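Local coordinates for protein putative short-chain dehydrogenase/reductase (PDB 5K9Z) that probably interconverts an alcohol and its carbonyl compound with NAD or NADP as hydride carrier, as in other short-chain dehydrogenases/reductases, at residues Asp68-Asp80 with Gly118-Ala131. Sequence-based numbering, arbitrary orientation.
Sequences DVSVEAQVAAAVD and GVLLDGVFYGIKHA. With GOL (glycerol), chain H.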
# COMPACT_ATOMS: atom_id res chain seq x y z
N ASP C 68 -4.05 29.08 -13.57
CA ASP C 68 -4.48 27.79 -14.08
C ASP C 68 -3.27 26.86 -14.06
O ASP C 68 -2.38 27.00 -14.91
CB ASP C 68 -5.05 27.96 -15.49
CG ASP C 68 -5.53 26.66 -16.10
OD1 ASP C 68 -5.19 25.57 -15.61
OD2 ASP C 68 -6.24 26.75 -17.11
N VAL C 69 -3.24 25.91 -13.12
CA VAL C 69 -2.05 25.08 -12.95
C VAL C 69 -1.79 24.15 -14.13
O VAL C 69 -0.68 23.61 -14.25
CB VAL C 69 -2.09 24.24 -11.65
CG1 VAL C 69 -2.21 25.15 -10.45
CG2 VAL C 69 -3.22 23.21 -11.67
N SER C 70 -2.75 23.99 -15.04
CA SER C 70 -2.44 23.21 -16.23
C SER C 70 -1.53 23.95 -17.20
O SER C 70 -1.05 23.33 -18.15
CB SER C 70 -3.72 22.78 -16.96
OG SER C 70 -4.38 23.89 -17.53
N VAL C 71 -1.27 25.24 -16.97
CA VAL C 71 -0.43 26.07 -17.84
C VAL C 71 0.87 26.38 -17.12
O VAL C 71 0.87 27.15 -16.15
CB VAL C 71 -1.14 27.38 -18.24
CG1 VAL C 71 -0.25 28.20 -19.21
CG2 VAL C 71 -2.50 27.08 -18.84
N GLU C 72 1.98 25.82 -17.60
CA GLU C 72 3.24 25.95 -16.87
C GLU C 72 3.59 27.42 -16.64
O GLU C 72 4.03 27.80 -15.55
CB GLU C 72 4.37 25.27 -17.64
CG GLU C 72 5.70 25.50 -16.94
CD GLU C 72 6.87 24.88 -17.64
OE1 GLU C 72 6.75 24.53 -18.83
OE2 GLU C 72 7.93 24.74 -16.99
N ALA C 73 3.38 28.26 -17.66
CA ALA C 73 3.75 29.66 -17.57
C ALA C 73 3.02 30.36 -16.43
O ALA C 73 3.56 31.26 -15.79
CB ALA C 73 3.47 30.38 -18.89
N GLN C 74 1.75 29.98 -16.21
CA GLN C 74 1.00 30.61 -15.13
C GLN C 74 1.50 30.15 -13.76
O GLN C 74 1.54 30.94 -12.80
CB GLN C 74 -0.49 30.32 -15.30
CG GLN C 74 -1.06 30.99 -16.56
CD GLN C 74 -2.55 30.86 -16.65
OE1 GLN C 74 -3.24 30.72 -15.63
NE2 GLN C 74 -3.07 30.90 -17.87
N VAL C 75 1.89 28.88 -13.64
CA VAL C 75 2.46 28.39 -12.39
C VAL C 75 3.78 29.11 -12.11
O VAL C 75 4.02 29.59 -11.00
CB VAL C 75 2.65 26.86 -12.45
CG1 VAL C 75 3.42 26.36 -11.23
CG2 VAL C 75 1.29 26.16 -12.58
N ALA C 76 4.63 29.23 -13.13
CA ALA C 76 5.90 29.94 -12.96
C ALA C 76 5.66 31.39 -12.56
O ALA C 76 6.37 31.93 -11.71
CB ALA C 76 6.71 29.86 -14.26
N ALA C 77 4.65 32.02 -13.17
CA ALA C 77 4.33 33.41 -12.87
C ALA C 77 3.81 33.58 -11.45
O ALA C 77 4.05 34.63 -10.83
CB ALA C 77 3.30 33.95 -13.88
N ALA C 78 3.07 32.59 -10.92
CA ALA C 78 2.63 32.68 -9.53
C ALA C 78 3.81 32.60 -8.56
O ALA C 78 3.85 33.32 -7.56
CB ALA C 78 1.61 31.57 -9.22
N VAL C 79 4.76 31.69 -8.82
CA VAL C 79 5.99 31.65 -8.02
C VAL C 79 6.71 32.99 -8.08
O VAL C 79 7.14 33.54 -7.06
CB VAL C 79 6.91 30.51 -8.50
CG1 VAL C 79 8.31 30.64 -7.89
CG2 VAL C 79 6.30 29.16 -8.14
N ASP C 80 6.88 33.55 -9.30
CA ASP C 80 7.55 34.84 -9.43
C ASP C 80 6.82 35.93 -8.65
O ASP C 80 7.45 36.81 -8.07
CB ASP C 80 7.68 35.24 -10.90
CG ASP C 80 8.76 34.45 -11.64
OD1 ASP C 80 9.68 33.92 -10.98
OD2 ASP C 80 8.68 34.36 -12.88
N GLY C 118 -3.63 17.00 -17.17
CA GLY C 118 -3.06 18.33 -17.24
C GLY C 118 -3.17 19.08 -15.93
O GLY C 118 -2.22 19.72 -15.48
N VAL C 119 -4.32 18.94 -15.26
CA VAL C 119 -4.54 19.57 -13.97
C VAL C 119 -3.88 18.75 -12.85
O VAL C 119 -3.16 19.29 -12.00
CB VAL C 119 -6.05 19.74 -13.71
CG1 VAL C 119 -6.29 20.33 -12.34
CG2 VAL C 119 -6.74 20.60 -14.83
N LEU C 120 -4.17 17.45 -12.79
CA LEU C 120 -3.83 16.67 -11.61
C LEU C 120 -2.38 16.20 -11.58
O LEU C 120 -1.87 15.88 -10.50
CB LEU C 120 -4.77 15.47 -11.47
CG LEU C 120 -6.25 15.84 -11.23
CD1 LEU C 120 -7.15 14.61 -11.06
CD2 LEU C 120 -6.40 16.75 -10.02
N LEU C 121 -1.73 16.10 -12.73
CA LEU C 121 -0.35 15.64 -12.80
C LEU C 121 0.58 16.70 -13.37
O LEU C 121 1.56 17.06 -12.71
CB LEU C 121 -0.26 14.35 -13.64
CG LEU C 121 1.15 13.83 -13.94
CD1 LEU C 121 1.96 13.66 -12.66
CD2 LEU C 121 1.09 12.52 -14.72
N ASP C 122 0.30 17.22 -14.58
CA ASP C 122 1.19 18.23 -15.15
C ASP C 122 1.31 19.42 -14.22
O ASP C 122 2.41 19.95 -14.00
CB ASP C 122 0.68 18.69 -16.52
CG ASP C 122 0.64 17.58 -17.55
OD1 ASP C 122 1.30 16.54 -17.37
OD2 ASP C 122 -0.12 17.74 -18.53
N GLY C 123 0.17 19.84 -13.64
CA GLY C 123 0.18 20.97 -12.73
C GLY C 123 1.08 20.76 -11.52
O GLY C 123 1.70 21.70 -11.01
N VAL C 124 1.15 19.52 -11.04
CA VAL C 124 2.05 19.23 -9.91
C VAL C 124 3.50 19.29 -10.36
O VAL C 124 4.37 19.81 -9.65
CB VAL C 124 1.70 17.87 -9.30
CG1 VAL C 124 2.72 17.51 -8.24
CG2 VAL C 124 0.30 17.90 -8.74
N PHE C 125 3.80 18.73 -11.54
CA PHE C 125 5.16 18.81 -12.09
C PHE C 125 5.61 20.26 -12.25
O PHE C 125 6.73 20.62 -11.86
CB PHE C 125 5.24 18.06 -13.42
CG PHE C 125 6.43 18.45 -14.27
CD1 PHE C 125 7.72 18.25 -13.81
CD2 PHE C 125 6.24 19.01 -15.52
CE1 PHE C 125 8.82 18.61 -14.60
CE2 PHE C 125 7.33 19.37 -16.31
CZ PHE C 125 8.61 19.17 -15.86
N TYR C 126 4.76 21.10 -12.84
CA TYR C 126 5.13 22.50 -13.03
C TYR C 126 5.36 23.18 -11.68
O TYR C 126 6.32 23.94 -11.52
CB TYR C 126 4.04 23.27 -13.80
CG TYR C 126 3.67 22.72 -15.16
CD1 TYR C 126 4.61 22.12 -15.98
CD2 TYR C 126 2.35 22.79 -15.62
CE1 TYR C 126 4.27 21.61 -17.21
CE2 TYR C 126 2.00 22.29 -16.87
CZ TYR C 126 2.96 21.69 -17.66
OH TYR C 126 2.61 21.18 -18.88
N GLY C 127 4.50 22.89 -10.70
CA GLY C 127 4.66 23.48 -9.39
C GLY C 127 5.94 23.03 -8.69
O GLY C 127 6.63 23.83 -8.07
N ILE C 128 6.26 21.74 -8.77
CA ILE C 128 7.51 21.28 -8.17
C ILE C 128 8.68 21.92 -8.90
O ILE C 128 9.61 22.45 -8.28
CB ILE C 128 7.60 19.74 -8.20
CG1 ILE C 128 6.50 19.13 -7.32
CG2 ILE C 128 9.00 19.26 -7.71
CD1 ILE C 128 6.42 17.63 -7.44
N LYS C 129 8.64 21.91 -10.22
CA LYS C 129 9.75 22.47 -11.00
C LYS C 129 10.03 23.92 -10.61
O LYS C 129 11.15 24.27 -10.25
CB LYS C 129 9.44 22.36 -12.49
CG LYS C 129 10.44 23.09 -13.39
CD LYS C 129 10.05 22.91 -14.84
CE LYS C 129 10.88 23.81 -15.77
NZ LYS C 129 10.44 23.63 -17.18
N HIS C 130 9.01 24.77 -10.65
CA HIS C 130 9.26 26.20 -10.45
C HIS C 130 9.42 26.58 -8.98
O HIS C 130 10.23 27.45 -8.66
CB HIS C 130 8.20 27.01 -11.16
CG HIS C 130 8.29 26.86 -12.64
ND1 HIS C 130 9.21 27.57 -13.40
CD2 HIS C 130 7.67 26.01 -13.50
CE1 HIS C 130 9.12 27.19 -14.66
NE2 HIS C 130 8.19 26.25 -14.75
N ALA C 131 8.69 25.93 -8.06
CA ALA C 131 8.97 26.17 -6.65
C ALA C 131 10.40 25.77 -6.29
O ALA C 131 11.10 26.49 -5.56
CB ALA C 131 7.97 25.42 -5.77
C1 GOL H . 10.28 30.32 -11.75
O1 GOL H . 10.62 29.68 -12.95
C2 GOL H . 11.55 30.99 -11.23
O2 GOL H . 11.52 32.36 -11.55
C3 GOL H . 11.71 30.76 -9.73
O3 GOL H . 12.96 31.30 -9.34
O HOH W 1 -0.23 20.90 -19.13
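A single carboxylate oxygen, Glu72 OE2, takes two bonds from the helix across from it. Lys129 NZ reaches Glu72 OE2 at 2.8 Å on its syn lone pair, forming a salt bridge. His130 NE2 donates to Glu72 OE2 from the anti side at 2.7 Å, with the oxygen near the imidazole plane; the N-H...O angle is 162°. An anti chi1 (176°) and an extended chain carry the Glu72 carboxylate past the Tyr126 ring to these donors. Glu72 CB, placed by the helix backbone, lies over the centre of that ring, 3.5 Å from the Tyr126 centroid: a CH-pi contact over the face. The opposite ring face carries Asp122 O, and Val69 O lies in plane at the edge. Tyr126 OH also meets a water that donates to Ser70 O and Asp122 OD2. One turn further on, Ala76 CB lies over one face of the His130 imidazole, offset toward its rim, in a second CH-pi contact, 3.6 Å from its centroid, and ND1 of that ring hydrogen-bonds a glycerol, probably from crystallisation.

Backbones come closest at the turn preceding helix 72-86, where Gly123 CA lies 3.2 Å from Val69 O in a CA-H...O contact. Deeper in, Val75 CG1 packs 3.6 Å from Gly127 CA. The two helix segments run in the same general direction but cross at -37°, flanking the parallel Rossmann sheet; Ala131 and Val124 turn to strands 91-94 and 141-146.

The NE2 bond to Glu72 and the face contact with Ala76 should restrain the imidazole's rotation, and the shared carboxylate would probably favour a protonated His130, although the adjacent Lys129 should temper that effect.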